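Diaminopimelate decarboxylase (Methanocaldococcus jannaschii, PDB 1TUF) catalyses the pyridoxal 5'-phosphate-dependent decarboxylation of meso-diaminopimelate to L-lysine, the last step of lysine biosynthesis by the diaminopimelate pathway, and works as a homodimer. Local coordinates at residues Ile159-Asn164 against Val207-Gly212; Val245-Gly250 against Leu287-Gly292; Glu224-Met229 against Ile272-Lys277; Phe231-Lys236 against Asp280-Pro285. All coordinates share one frame; numbering follows the deposited sequence.

Contact 1. Residues Ile159-Asn164 against Val207-Gly212; sequences INPNVN and VHCHIG. With AZ1 (azelaic acid), chain C.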
loop_
_atom_site.group_PDB
_atom_site.type_symbol
_atom_site.label_atom_id
_atom_site.label_comp_id
_atom_site.label_asym_id
_atom_site.label_seq_id
_atom_site.Cartn_x
_atom_site.Cartn_y
_atom_site.Cartn_z
ATOM N N ILE A 159 11.900 8.754 -23.669
ATOM C CA ILE A 159 13.025 9.661 -23.579
ATOM C C ILE A 159 12.822 10.712 -22.510
ATOM O O ILE A 159 11.694 11.002 -22.110
ATOM C CB ILE A 159 13.246 10.361 -24.926
ATOM C CG1 ILE A 159 11.928 10.978 -25.404
ATOM C CG2 ILE A 159 13.767 9.368 -25.944
ATOM C CD1 ILE A 159 12.047 11.782 -26.685
ATOM N N ASN A 160 13.931 11.263 -22.035
ATOM C CA ASN A 160 13.883 12.316 -21.037
ATOM C C ASN A 160 14.361 13.584 -21.741
ATOM O O ASN A 160 15.567 13.840 -21.837
ATOM C CB ASN A 160 14.798 11.984 -19.864
ATOM C CG ASN A 160 14.465 10.652 -19.230
ATOM O OD1 ASN A 160 13.295 10.340 -19.004
ATOM N ND2 ASN A 160 15.491 9.863 -18.926
ATOM N N PRO A 161 13.414 14.375 -22.275
ATOM C CA PRO A 161 13.669 15.632 -22.991
ATOM C C PRO A 161 14.574 16.621 -22.260
ATOM O O PRO A 161 14.623 16.652 -21.033
ATOM C CB PRO A 161 12.267 16.193 -23.202
ATOM C CG PRO A 161 11.449 14.963 -23.371
ATOM C CD PRO A 161 11.973 14.059 -22.281
ATOM N N ASN A 162 15.277 17.443 -23.031
ATOM C CA ASN A 162 16.181 18.437 -22.467
ATOM C C ASN A 162 15.395 19.628 -21.895
ATOM O O ASN A 162 15.595 20.771 -22.306
ATOM C CB ASN A 162 17.159 18.910 -23.551
ATOM C CG ASN A 162 18.455 19.463 -22.974
ATOM O OD1 ASN A 162 18.445 20.414 -22.191
ATOM N ND2 ASN A 162 19.582 18.862 -23.359
ATOM N N VAL A 163 14.502 19.354 -20.947
ATOM C CA VAL A 163 13.691 20.402 -20.329
ATOM C C VAL A 163 14.577 21.437 -19.648
ATOM O O VAL A 163 15.655 21.112 -19.156
ATOM C CB VAL A 163 12.721 19.816 -19.277
ATOM C CG1 VAL A 163 11.850 20.917 -18.692
ATOM C CG2 VAL A 163 11.862 18.746 -19.910
ATOM N N ASN A 164 14.122 22.683 -19.618
ATOM C CA ASN A 164 14.896 23.743 -18.992
ATOM C C ASN A 164 14.695 23.729 -17.481
ATOM O O ASN A 164 13.582 23.929 -16.989
ATOM C CB ASN A 164 14.503 25.105 -19.571
ATOM C CG ASN A 164 15.333 26.239 -18.999
ATOM O OD1 ASN A 164 15.079 26.712 -17.891
ATOM N ND2 ASN A 164 16.345 26.667 -19.745
ATOM N N VAL A 207 8.317 7.663 -30.324
ATOM C CA VAL A 207 9.001 8.041 -29.097
ATOM C C VAL A 207 7.941 8.283 -28.036
ATOM O O VAL A 207 6.810 8.647 -28.352
ATOM C CB VAL A 207 9.850 9.334 -29.261
ATOM C CG1 VAL A 207 11.047 9.067 -30.185
ATOM C CG2 VAL A 207 8.990 10.457 -29.804
ATOM N N HIS A 208 8.308 8.072 -26.778
ATOM C CA HIS A 208 7.378 8.260 -25.675
ATOM C C HIS A 208 8.016 9.071 -24.554
ATOM O O HIS A 208 9.242 9.104 -24.415
ATOM C CB HIS A 208 6.906 6.884 -25.159
ATOM C CG HIS A 208 6.300 6.912 -23.786
ATOM N ND1 HIS A 208 7.061 6.912 -22.637
ATOM C CD2 HIS A 208 5.007 6.949 -23.380
ATOM C CE1 HIS A 208 6.263 6.950 -21.583
ATOM N NE2 HIS A 208 5.012 6.974 -22.007
ATOM N N CYS A 209 7.168 9.738 -23.775
ATOM C CA CYS A 209 7.612 10.540 -22.658
ATOM C C CYS A 209 6.457 10.747 -21.687
ATOM O O CYS A 209 5.331 11.000 -22.112
ATOM C CB CYS A 209 8.113 11.895 -23.143
ATOM S SG CYS A 209 8.709 12.969 -21.825
ATOM N N HIS A 210 6.745 10.602 -20.393
ATOM C CA HIS A 210 5.766 10.802 -19.327
ATOM C C HIS A 210 6.463 11.666 -18.275
ATOM O O HIS A 210 7.446 11.236 -17.673
ATOM C CB HIS A 210 5.322 9.461 -18.722
ATOM C CG HIS A 210 4.289 9.600 -17.645
ATOM N ND1 HIS A 210 4.579 9.428 -16.309
ATOM C CD2 HIS A 210 2.985 9.963 -17.703
ATOM C CE1 HIS A 210 3.499 9.685 -15.589
ATOM N NE2 HIS A 210 2.518 10.012 -16.411
ATOM N N ILE A 211 5.936 12.872 -18.056
ATOM C CA ILE A 211 6.511 13.852 -17.130
ATOM C C ILE A 211 6.015 13.912 -15.692
ATOM O O ILE A 211 6.628 14.583 -14.859
ATOM C CB ILE A 211 6.355 15.291 -17.672
ATOM C CG1 ILE A 211 4.865 15.612 -17.843
ATOM C CG2 ILE A 211 7.130 15.455 -18.956
ATOM C CD1 ILE A 211 4.565 17.081 -18.135
ATOM N N GLY A 212 4.907 13.254 -15.386
ATOM C CA GLY A 212 4.429 13.315 -14.018
ATOM C C GLY A 212 2.971 12.964 -13.866
ATOM O O GLY A 212 2.349 12.427 -14.778
HETATM C C AZ1 C . -2.209 9.505 -5.765
HETATM C C2 AZ1 C . -1.280 8.832 -6.782
HETATM C C3 AZ1 C . -0.450 7.621 -7.223
HETATM C C4 AZ1 C . 0.409 7.378 -8.467
HETATM C C5 AZ1 C . 0.737 8.431 -9.520
HETATM C C6 AZ1 C . 2.122 8.347 -10.169
HETATM C C7 AZ1 C . 3.417 9.110 -9.853
HETATM C C8 AZ1 C . 4.797 8.670 -10.340
HETATM C C9 AZ1 C . 5.052 8.817 -11.828
HETATM O OXT AZ1 C . -2.676 10.765 -5.964
HETATM O O AZ1 C . -2.541 8.890 -4.752
HETATM O O2 AZ1 C . 5.053 10.081 -12.367
HETATM O OXT2 AZ1 C . 5.234 7.779 -12.486
#

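Contact 2. Residues Val245-Gly250 against Leu287-Gly292; sequences VNLGGG and LILEPG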
loop_
_atom_site.group_PDB
_atom_site.type_symbol
_atom_site.label_atom_id
_atom_site.label_comp_id
_atom_site.label_asym_id
_atom_site.label_seq_id
_atom_site.Cartn_x
_atom_site.Cartn_y
_atom_site.Cartn_z
ATOM N N VAL A 245 3.926 9.635 -31.500
ATOM C CA VAL A 245 4.463 10.505 -30.464
ATOM C C VAL A 245 3.572 10.358 -29.232
ATOM O O VAL A 245 2.448 10.861 -29.207
ATOM C CB VAL A 245 4.521 11.982 -30.936
ATOM C CG1 VAL A 245 4.702 12.910 -29.756
ATOM C CG2 VAL A 245 5.695 12.157 -31.900
ATOM N N ASN A 246 4.072 9.631 -28.232
ATOM C CA ASN A 246 3.329 9.381 -26.991
ATOM C C ASN A 246 3.791 10.355 -25.905
ATOM O O ASN A 246 4.950 10.333 -25.491
ATOM C CB ASN A 246 3.558 7.929 -26.528
ATOM C CG ASN A 246 2.594 7.500 -25.433
ATOM O OD1 ASN A 246 2.316 8.256 -24.510
ATOM N ND2 ASN A 246 2.097 6.279 -25.526
ATOM N N LEU A 247 2.886 11.202 -25.433
ATOM C CA LEU A 247 3.252 12.176 -24.411
ATOM C C LEU A 247 2.838 11.760 -23.001
ATOM O O LEU A 247 2.858 12.571 -22.069
ATOM C CB LEU A 247 2.644 13.540 -24.753
ATOM C CG LEU A 247 3.024 14.109 -26.125
ATOM C CD1 LEU A 247 2.266 15.414 -26.358
ATOM C CD2 LEU A 247 4.529 14.327 -26.204
ATOM N N GLY A 248 2.459 10.491 -22.861
ATOM C CA GLY A 248 2.061 9.955 -21.572
ATOM C C GLY A 248 0.795 10.564 -21.011
ATOM O O GLY A 248 -0.072 11.046 -21.748
ATOM N N GLY A 249 0.683 10.533 -19.691
ATOM C CA GLY A 249 -0.490 11.091 -19.057
ATOM C C GLY A 249 -0.085 12.052 -17.971
ATOM O O GLY A 249 0.939 12.731 -18.083
ATOM N N GLY A 250 -0.901 12.121 -16.925
ATOM C CA GLY A 250 -0.590 12.991 -15.810
ATOM C C GLY A 250 -1.394 14.268 -15.686
ATOM O O GLY A 250 -0.915 15.229 -15.094
ATOM N N LEU A 287 -0.665 10.817 -32.574
ATOM C CA LEU A 287 -0.508 11.350 -31.231
ATOM C C LEU A 287 -1.136 10.392 -30.216
ATOM O O LEU A 287 -2.276 9.958 -30.385
ATOM C CB LEU A 287 -1.186 12.715 -31.140
ATOM C CG LEU A 287 -1.151 13.427 -29.782
ATOM C CD1 LEU A 287 0.296 13.623 -29.323
ATOM C CD2 LEU A 287 -1.856 14.772 -29.910
ATOM N N ILE A 288 -0.387 10.061 -29.168
ATOM C CA ILE A 288 -0.885 9.165 -28.129
ATOM C C ILE A 288 -0.684 9.742 -26.721
ATOM O O ILE A 288 0.373 10.295 -26.403
ATOM C CB ILE A 288 -0.178 7.792 -28.172
ATOM C CG1 ILE A 288 -0.249 7.207 -29.578
ATOM C CG2 ILE A 288 -0.848 6.829 -27.186
ATOM C CD1 ILE A 288 0.434 5.876 -29.705
ATOM N N LEU A 289 -1.714 9.607 -25.890
ATOM C CA LEU A 289 -1.687 10.058 -24.501
ATOM C C LEU A 289 -2.051 8.854 -23.631
ATOM O O LEU A 289 -2.826 7.990 -24.051
ATOM C CB LEU A 289 -2.704 11.182 -24.274
ATOM C CG LEU A 289 -2.392 12.537 -24.908
ATOM C CD1 LEU A 289 -3.468 13.539 -24.528
ATOM C CD2 LEU A 289 -1.031 13.028 -24.446
ATOM N N GLU A 290 -1.509 8.804 -22.419
ATOM C CA GLU A 290 -1.777 7.688 -21.511
ATOM C C GLU A 290 -2.451 8.150 -20.228
ATOM O O GLU A 290 -1.877 8.041 -19.150
ATOM C CB GLU A 290 -0.468 6.986 -21.172
ATOM C CG GLU A 290 0.364 6.680 -22.397
ATOM C CD GLU A 290 1.771 6.280 -22.063
ATOM O OE1 GLU A 290 2.357 6.878 -21.133
ATOM O OE2 GLU A 290 2.298 5.373 -22.737
ATOM N N PRO A 291 -3.685 8.673 -20.329
ATOM C CA PRO A 291 -4.433 9.157 -19.164
ATOM C C PRO A 291 -4.854 8.035 -18.235
ATOM O O PRO A 291 -5.253 6.969 -18.692
ATOM C CB PRO A 291 -5.659 9.831 -19.782
ATOM C CG PRO A 291 -5.228 10.165 -21.166
ATOM C CD PRO A 291 -4.421 8.969 -21.570
ATOM N N GLY A 292 -4.782 8.284 -16.933
ATOM C CA GLY A 292 -5.201 7.285 -15.968
ATOM C C GLY A 292 -6.210 7.904 -15.021
ATOM O O GLY A 292 -7.412 7.649 -15.097
#

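Contact 3. Residues Glu224-Met229 against Ile272-Lys277; sequences ETRKVM and INTMLK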
loop_
_atom_site.group_PDB
_atom_site.type_symbol
_atom_site.label_atom_id
_atom_site.label_comp_id
_atom_site.label_asym_id
_atom_site.label_seq_id
_atom_site.Cartn_x
_atom_site.Cartn_y
_atom_site.Cartn_z
ATOM N N GLU A 224 6.991 19.957 -22.356
ATOM C CA GLU A 224 7.283 18.565 -22.680
ATOM C C GLU A 224 7.155 18.366 -24.176
ATOM O O GLU A 224 8.063 17.866 -24.833
ATOM C CB GLU A 224 6.294 17.626 -21.984
ATOM C CG GLU A 224 6.539 16.166 -22.306
ATOM C CD GLU A 224 5.305 15.298 -22.147
ATOM O OE1 GLU A 224 4.266 15.815 -21.685
ATOM O OE2 GLU A 224 5.381 14.097 -22.502
ATOM N N THR A 225 6.000 18.752 -24.701
ATOM C CA THR A 225 5.728 18.617 -26.119
ATOM C C THR A 225 6.817 19.250 -26.953
ATOM O O THR A 225 7.323 18.645 -27.896
ATOM C CB THR A 225 4.417 19.286 -26.498
ATOM O OG1 THR A 225 3.389 18.878 -25.587
ATOM C CG2 THR A 225 4.026 18.884 -27.912
ATOM N N ARG A 226 7.182 20.475 -26.599
ATOM C CA ARG A 226 8.200 21.189 -27.350
ATOM C C ARG A 226 9.522 20.437 -27.362
ATOM O O ARG A 226 10.089 20.182 -28.425
ATOM C CB ARG A 226 8.390 22.592 -26.777
ATOM C CG ARG A 226 8.834 23.601 -27.821
ATOM C CD ARG A 226 10.238 24.100 -27.557
ATOM N NE ARG A 226 10.312 24.861 -26.312
ATOM C CZ ARG A 226 11.425 25.412 -25.841
ATOM N NH1 ARG A 226 12.562 25.286 -26.514
ATOM N NH2 ARG A 226 11.399 26.087 -24.697
ATOM N N LYS A 227 10.003 20.070 -26.179
ATOM C CA LYS A 227 11.267 19.352 -26.065
ATOM C C LYS A 227 11.227 17.984 -26.740
ATOM O O LYS A 227 12.224 17.529 -27.295
ATOM C CB LYS A 227 11.647 19.197 -24.595
ATOM C CG LYS A 227 12.778 20.104 -24.161
ATOM C CD LYS A 227 12.440 21.577 -24.322
ATOM C CE LYS A 227 13.638 22.439 -23.925
ATOM N NZ LYS A 227 13.349 23.898 -23.952
ATOM N N VAL A 228 10.081 17.320 -26.689
ATOM C CA VAL A 228 9.965 16.021 -27.332
ATOM C C VAL A 228 10.025 16.213 -28.838
ATOM O O VAL A 228 10.754 15.504 -29.535
ATOM C CB VAL A 228 8.641 15.327 -26.990
ATOM C CG1 VAL A 228 8.504 14.060 -27.830
ATOM C CG2 VAL A 228 8.590 14.987 -25.495
ATOM N N MET A 229 9.252 17.178 -29.332
ATOM C CA MET A 229 9.218 17.475 -30.761
ATOM C C MET A 229 10.587 17.941 -31.254
ATOM O O MET A 229 10.987 17.614 -32.374
ATOM C CB MET A 229 8.141 18.524 -31.059
ATOM C CG MET A 229 6.722 17.969 -31.063
ATOM S SD MET A 229 6.433 16.859 -32.466
ATOM C CE MET A 229 6.814 15.322 -31.731
ATOM N N ILE A 272 -1.657 20.303 -29.166
ATOM C CA ILE A 272 -1.923 20.426 -30.594
ATOM C C ILE A 272 -1.193 21.609 -31.224
ATOM O O ILE A 272 -0.469 21.442 -32.207
ATOM C CB ILE A 272 -3.448 20.537 -30.854
ATOM C CG1 ILE A 272 -4.108 19.197 -30.531
ATOM C CG2 ILE A 272 -3.716 20.925 -32.303
ATOM C CD1 ILE A 272 -5.620 19.212 -30.564
ATOM N N ASN A 273 -1.370 22.798 -30.653
ATOM C CA ASN A 273 -0.710 23.989 -31.180
ATOM C C ASN A 273 0.811 23.803 -31.163
ATOM O O ASN A 273 1.488 24.049 -32.163
ATOM C CB ASN A 273 -1.096 25.244 -30.368
ATOM C CG ASN A 273 -2.579 25.621 -30.504
ATOM O OD1 ASN A 273 -3.225 25.327 -31.506
ATOM N ND2 ASN A 273 -3.109 26.301 -29.493
ATOM N N THR A 274 1.351 23.354 -30.034
ATOM C CA THR A 274 2.797 23.152 -29.929
ATOM C C THR A 274 3.300 22.195 -31.001
ATOM O O THR A 274 4.330 22.433 -31.642
ATOM C CB THR A 274 3.175 22.584 -28.564
ATOM O OG1 THR A 274 2.699 23.463 -27.540
ATOM C CG2 THR A 274 4.684 22.449 -28.451
ATOM N N MET A 275 2.564 21.102 -31.167
ATOM C CA MET A 275 2.883 20.078 -32.155
ATOM C C MET A 275 2.934 20.682 -33.559
ATOM O O MET A 275 3.928 20.545 -34.282
ATOM C CB MET A 275 1.814 18.980 -32.109
ATOM C CG MET A 275 1.851 18.094 -30.875
ATOM S SD MET A 275 3.032 16.753 -31.088
ATOM C CE MET A 275 1.996 15.502 -31.887
ATOM N N LEU A 276 1.847 21.356 -33.927
ATOM C CA LEU A 276 1.715 21.978 -35.238
ATOM C C LEU A 276 2.892 22.882 -35.625
ATOM O O LEU A 276 3.273 22.942 -36.795
ATOM C CB LEU A 276 0.386 22.745 -35.308
ATOM C CG LEU A 276 -0.874 21.866 -35.204
ATOM C CD1 LEU A 276 -2.141 22.724 -35.200
ATOM C CD2 LEU A 276 -0.899 20.885 -36.360
ATOM N N LYS A 277 3.485 23.565 -34.651
ATOM C CA LYS A 277 4.621 24.438 -34.937
ATOM C C LYS A 277 5.781 23.682 -35.577
ATOM O O LYS A 277 6.815 24.275 -35.883
ATOM C CB LYS A 277 5.118 25.118 -33.662
ATOM C CG LYS A 277 4.093 25.983 -32.966
ATOM C CD LYS A 277 4.695 26.658 -31.734
ATOM C CE LYS A 277 3.667 27.545 -31.025
ATOM N NZ LYS A 277 4.299 28.399 -29.968
#

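Contact 4. Residues Phe231-Lys236 against Asp280-Pro285; sequences FVVELK and DKVEMP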
loop_
_atom_site.group_PDB
_atom_site.type_symbol
_atom_site.label_atom_id
_atom_site.label_comp_id
_atom_site.label_asym_id
_atom_site.label_seq_id
_atom_site.Cartn_x
_atom_site.Cartn_y
_atom_site.Cartn_z
ATOM N N PHE A 231 13.334 16.851 -30.305
ATOM C CA PHE A 231 14.121 15.634 -30.488
ATOM C C PHE A 231 13.730 14.922 -31.789
ATOM O O PHE A 231 14.564 14.283 -32.442
ATOM C CB PHE A 231 13.924 14.697 -29.288
ATOM C CG PHE A 231 14.763 13.452 -29.343
ATOM C CD1 PHE A 231 16.152 13.528 -29.310
ATOM C CD2 PHE A 231 14.162 12.198 -29.436
ATOM C CE1 PHE A 231 16.930 12.378 -29.370
ATOM C CE2 PHE A 231 14.932 11.041 -29.496
ATOM C CZ PHE A 231 16.318 11.130 -29.464
ATOM N N VAL A 232 12.459 15.045 -32.164
ATOM C CA VAL A 232 11.959 14.427 -33.383
ATOM C C VAL A 232 12.616 15.043 -34.612
ATOM O O VAL A 232 12.930 14.326 -35.574
ATOM C CB VAL A 232 10.423 14.582 -33.511
ATOM C CG1 VAL A 232 9.934 13.908 -34.796
ATOM C CG2 VAL A 232 9.740 13.971 -32.296
ATOM N N VAL A 233 12.820 16.364 -34.593
ATOM C CA VAL A 233 13.465 17.031 -35.730
ATOM C C VAL A 233 14.921 16.597 -35.743
ATOM O O VAL A 233 15.500 16.352 -36.802
ATOM C CB VAL A 233 13.391 18.601 -35.663
ATOM C CG1 VAL A 233 11.970 19.053 -35.355
ATOM C CG2 VAL A 233 14.363 19.150 -34.643
ATOM N N GLU A 234 15.498 16.474 -34.552
ATOM C CA GLU A 234 16.881 16.046 -34.425
ATOM C C GLU A 234 17.026 14.641 -35.017
ATOM O O GLU A 234 18.073 14.293 -35.565
ATOM C CB GLU A 234 17.295 16.061 -32.952
ATOM C CG GLU A 234 18.702 15.567 -32.687
ATOM C CD GLU A 234 19.088 15.694 -31.225
ATOM O OE1 GLU A 234 20.207 15.266 -30.860
ATOM O OE2 GLU A 234 18.270 16.228 -30.440
ATOM N N LEU A 235 15.969 13.836 -34.909
ATOM C CA LEU A 235 15.985 12.482 -35.465
ATOM C C LEU A 235 15.875 12.559 -36.984
ATOM O O LEU A 235 16.564 11.840 -37.705
ATOM C CB LEU A 235 14.814 11.658 -34.922
ATOM C CG LEU A 235 14.862 11.250 -33.453
ATOM C CD1 LEU A 235 13.551 10.578 -33.069
ATOM C CD2 LEU A 235 16.035 10.315 -33.221
ATOM N N LYS A 236 14.991 13.432 -37.462
ATOM C CA LYS A 236 14.783 13.616 -38.893
ATOM C C LYS A 236 16.104 14.002 -39.536
ATOM O O LYS A 236 16.466 13.474 -40.585
ATOM C CB LYS A 236 13.743 14.711 -39.148
ATOM C CG LYS A 236 12.759 14.391 -40.273
ATOM C CD LYS A 236 13.458 14.163 -41.605
ATOM C CE LYS A 236 12.484 13.668 -42.669
ATOM N NZ LYS A 236 11.270 14.539 -42.761
ATOM N N ASP A 280 6.270 21.707 -40.443
ATOM C CA ASP A 280 7.228 21.786 -41.538
ATOM C C ASP A 280 8.430 20.867 -41.427
ATOM O O ASP A 280 8.690 20.065 -42.325
ATOM C CB ASP A 280 7.718 23.225 -41.679
ATOM C CG ASP A 280 7.857 23.925 -40.337
ATOM O OD1 ASP A 280 8.706 23.503 -39.515
ATOM O OD2 ASP A 280 7.101 24.898 -40.108
ATOM N N LYS A 281 9.167 21.003 -40.328
ATOM C CA LYS A 281 10.368 20.213 -40.090
ATOM C C LYS A 281 10.153 18.705 -40.225
ATOM O O LYS A 281 10.949 18.017 -40.874
ATOM C CB LYS A 281 10.927 20.537 -38.702
ATOM C CG LYS A 281 11.156 22.023 -38.448
ATOM C CD LYS A 281 12.604 22.326 -38.057
ATOM C CE LYS A 281 13.558 22.184 -39.244
ATOM N NZ LYS A 281 13.608 20.805 -39.804
ATOM N N VAL A 282 9.085 18.193 -39.614
ATOM C CA VAL A 282 8.788 16.758 -39.664
ATOM C C VAL A 282 7.317 16.436 -39.921
ATOM O O VAL A 282 6.429 17.231 -39.613
ATOM C CB VAL A 282 9.199 16.039 -38.344
ATOM C CG1 VAL A 282 10.692 16.183 -38.105
ATOM C CG2 VAL A 282 8.416 16.602 -37.172
ATOM N N GLU A 283 7.078 15.260 -40.491
ATOM C CA GLU A 283 5.729 14.791 -40.792
ATOM C C GLU A 283 4.938 14.652 -39.493
ATOM O O GLU A 283 5.440 14.086 -38.525
ATOM C CB GLU A 283 5.804 13.427 -41.471
ATOM C CG GLU A 283 4.467 12.886 -41.917
ATOM C CD GLU A 283 4.559 11.447 -42.382
ATOM O OE1 GLU A 283 5.619 11.071 -42.936
ATOM O OE2 GLU A 283 3.571 10.696 -42.201
ATOM N N MET A 284 3.712 15.163 -39.468
ATOM C CA MET A 284 2.891 15.065 -38.268
ATOM C C MET A 284 2.501 13.618 -37.995
ATOM O O MET A 284 1.694 13.036 -38.715
ATOM C CB MET A 284 1.637 15.920 -38.408
ATOM C CG MET A 284 1.929 17.400 -38.422
ATOM S SD MET A 284 2.683 17.942 -36.874
ATOM C CE MET A 284 4.414 17.777 -37.273
ATOM N N PRO A 285 3.060 13.024 -36.930
ATOM C CA PRO A 285 2.795 11.634 -36.540
ATOM C C PRO A 285 1.522 11.432 -35.735
ATOM O O PRO A 285 0.835 12.394 -35.367
ATOM C CB PRO A 285 4.009 11.295 -35.704
ATOM C CG PRO A 285 4.137 12.569 -34.899
ATOM C CD PRO A 285 3.986 13.657 -35.970
#

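Contact 1. Residues Ile159-Asn164 against Val207-Gly212
I159 and H208 supply the backbone link: the amide N of I159 donates a hydrogen bond to the carbonyl O of H208 at 2.8 Å. Apolar contacts accompany it. The side chain of I159 comes round so that CD1 meets CB of V207 at 4.2 Å, because CG1 sits between the backbone N and the carbonyl carbon (chi1 52°). Further along, SG of C209 packs on the ring of P161, 3.5 Å from CD. The contact sits where strands 153-160 and 202-208 end, parallel neighbours in the TIM-type barrel of the pyridoxal-binding domain, and helix 218-236 packs over I159 and P161 through F231, K227 and V228.

The imidazole side chains of H208 and H210 both leave the main chain pointing away from this packing, and the second of them reaches the bound ligand. Beyond the strand end, H210 brings the edge of its ring to the azelaic acid, CE1 lying 3.6 Å from O2 of the ligand near the ring plane, and CA of G212 is 3.7 Å from that same oxygen. R329, from outside the two segments, hydrogen-bonds the ligand.

Contact 2. Residues Val245-Gly250 against Leu287-Gly292
The carbonyl O of G248 takes the shortest hydrogen bond between these segments, 2.7 Å from the amide N of E290. The N-H points almost straight at the oxygen (169°), yet comes from well above the carbonyl plane. CD2 of L289 packs against the same oxygen at 3.5 Å. Earlier along the strands the pairing is regular and parallel: N of I288 donates to O of V245 at 2.9 Å, and N of L247 to O of I288 at 2.8 Å. This joins strands 244-246 and 286-289, the two strands of a beta-alpha-beta unit in the barrel, with helix 264-276 as the crossover.

On the face carrying N246 and I288, the amide of N246 lies across the carboxylate of E290, their planes 71° apart. CG of N246 is anti to the backbone N (chi1 -167°), and OD1 turns back to accept from N of G248 at 2.8 Å in the amide plane, an Asx turn that fixes the amide's rotation. ND2 is 3.4 Å from CG2 of I288. Among the apolar side chains, CB of L247 rests on CD2 of L289, and the CD1 atoms of L247 and L287 meet at 4.0 Å.

Past the strands both segments bind the cofactor: the amides of G250 and G292 bond to phosphate oxygen OP3 of the pyridoxal-lysine at position 69. H208 and N111 position the carboxylate of E290, whose OE1 lies close to the cofactor's N1, and the two amide N-H groups would help offset the phosphate charge.

Contact 3. Residues Glu224-Met229 against Ile272-Lys277
T225 and T274 meet through their methyl groups, the two CG2 atoms 3.7 Å apart, and here the helices come close. Each CG2 stands anti to its own backbone N (T225 chi1 -48°, measured to OG1), which turns the methyls into the interface and lets each OG1 bond to a carbonyl in its own helix, T225 to F221 and T274 to A270. CG2 of T274 also lies over the main chain of the facing helix, 3.7 Å from N of R226, while CG2 of T225 touches CG of M275 at 3.8 Å.

On the buried side, M229 and M275 cross at about a right angle and bring sulfur to sulfur, SD to SD at 3.7 Å; both chains are bent at chi2 and chi3. W54 of helix 54-57 also touches M275.

The exposed side is looser. R226 contributes little more than CB, 4.1 Å from CG2 of T274, and its guanidinium leads away, with long, weak ion pairs to E223 and D230.

The axes run nearly parallel, 9.1 Å apart at closest approach and crossing at -24°. Helices 218-236 and 264-276 are successive helices of the outer layer of the TIM-type barrel, flanking strand 244-246 in sequence, and such near-parallel neighbours are typical of that fold.

Contact 4. Residues Phe231-Lys236 against Asp280-Pro285
V282 and K281 meet V232, V233 and K236 in the loop that follows helix 264-276 and leads into strand 286-289 of the TIM-type barrel. This loop packs against the C-terminal end of helix 218-236, so the contact joins the last turn of one barrel helix to the connection that follows the next. In D280, OD1 accepts from the amide N of K281 at 2.7 Å, on the anti side of the carboxylate and at a bent N-H...O angle of 137°. K281 then lays its CB against CG1 of V233, 3.8 Å away.

V282 carries the contact, its side chain directed at the helix. CG2 faces CG1 of V232 at 3.9 Å. CG1, anti to the carbonyl carbon (chi1 -61°), reaches between V233 and K236, coming 3.7 Å from CA of V233. K236 slides past V282 in the opposite direction, its aliphatic stem covering the valine, with CB and CG both 3.5 Å from V282 CG1. Beyond V282 the loop turns off: OE2 of E283 forms a salt bridge with NZ of K60, the same nitrogen that bonds to the carbonyl O of M284.

All four contacts belong to the TIM-type barrel of the pyridoxal-binding domain: contacts 1 and 2 in the parallel strands, contacts 3 and 4 among the helices and loop outside them. Contacts 1 and 2, centres 11 Å apart, meet directly: H208 NE2 bonds to E290 OE1 at 2.8 Å, and C209 N to N246 O at 2.9 Å. They also line the active site, contact 1 at the azelaic acid and contact 2 at the cofactor phosphate. Contact 3 backs contact 2, M229 CE lying 3.4 Å from V245 CG2. Contact 4 shares helix 218-236 with contact 3, about 10 Å away centre to centre, and reaches contact 1 where F231 CD2 touches I159 CD1 at 3.5 Å.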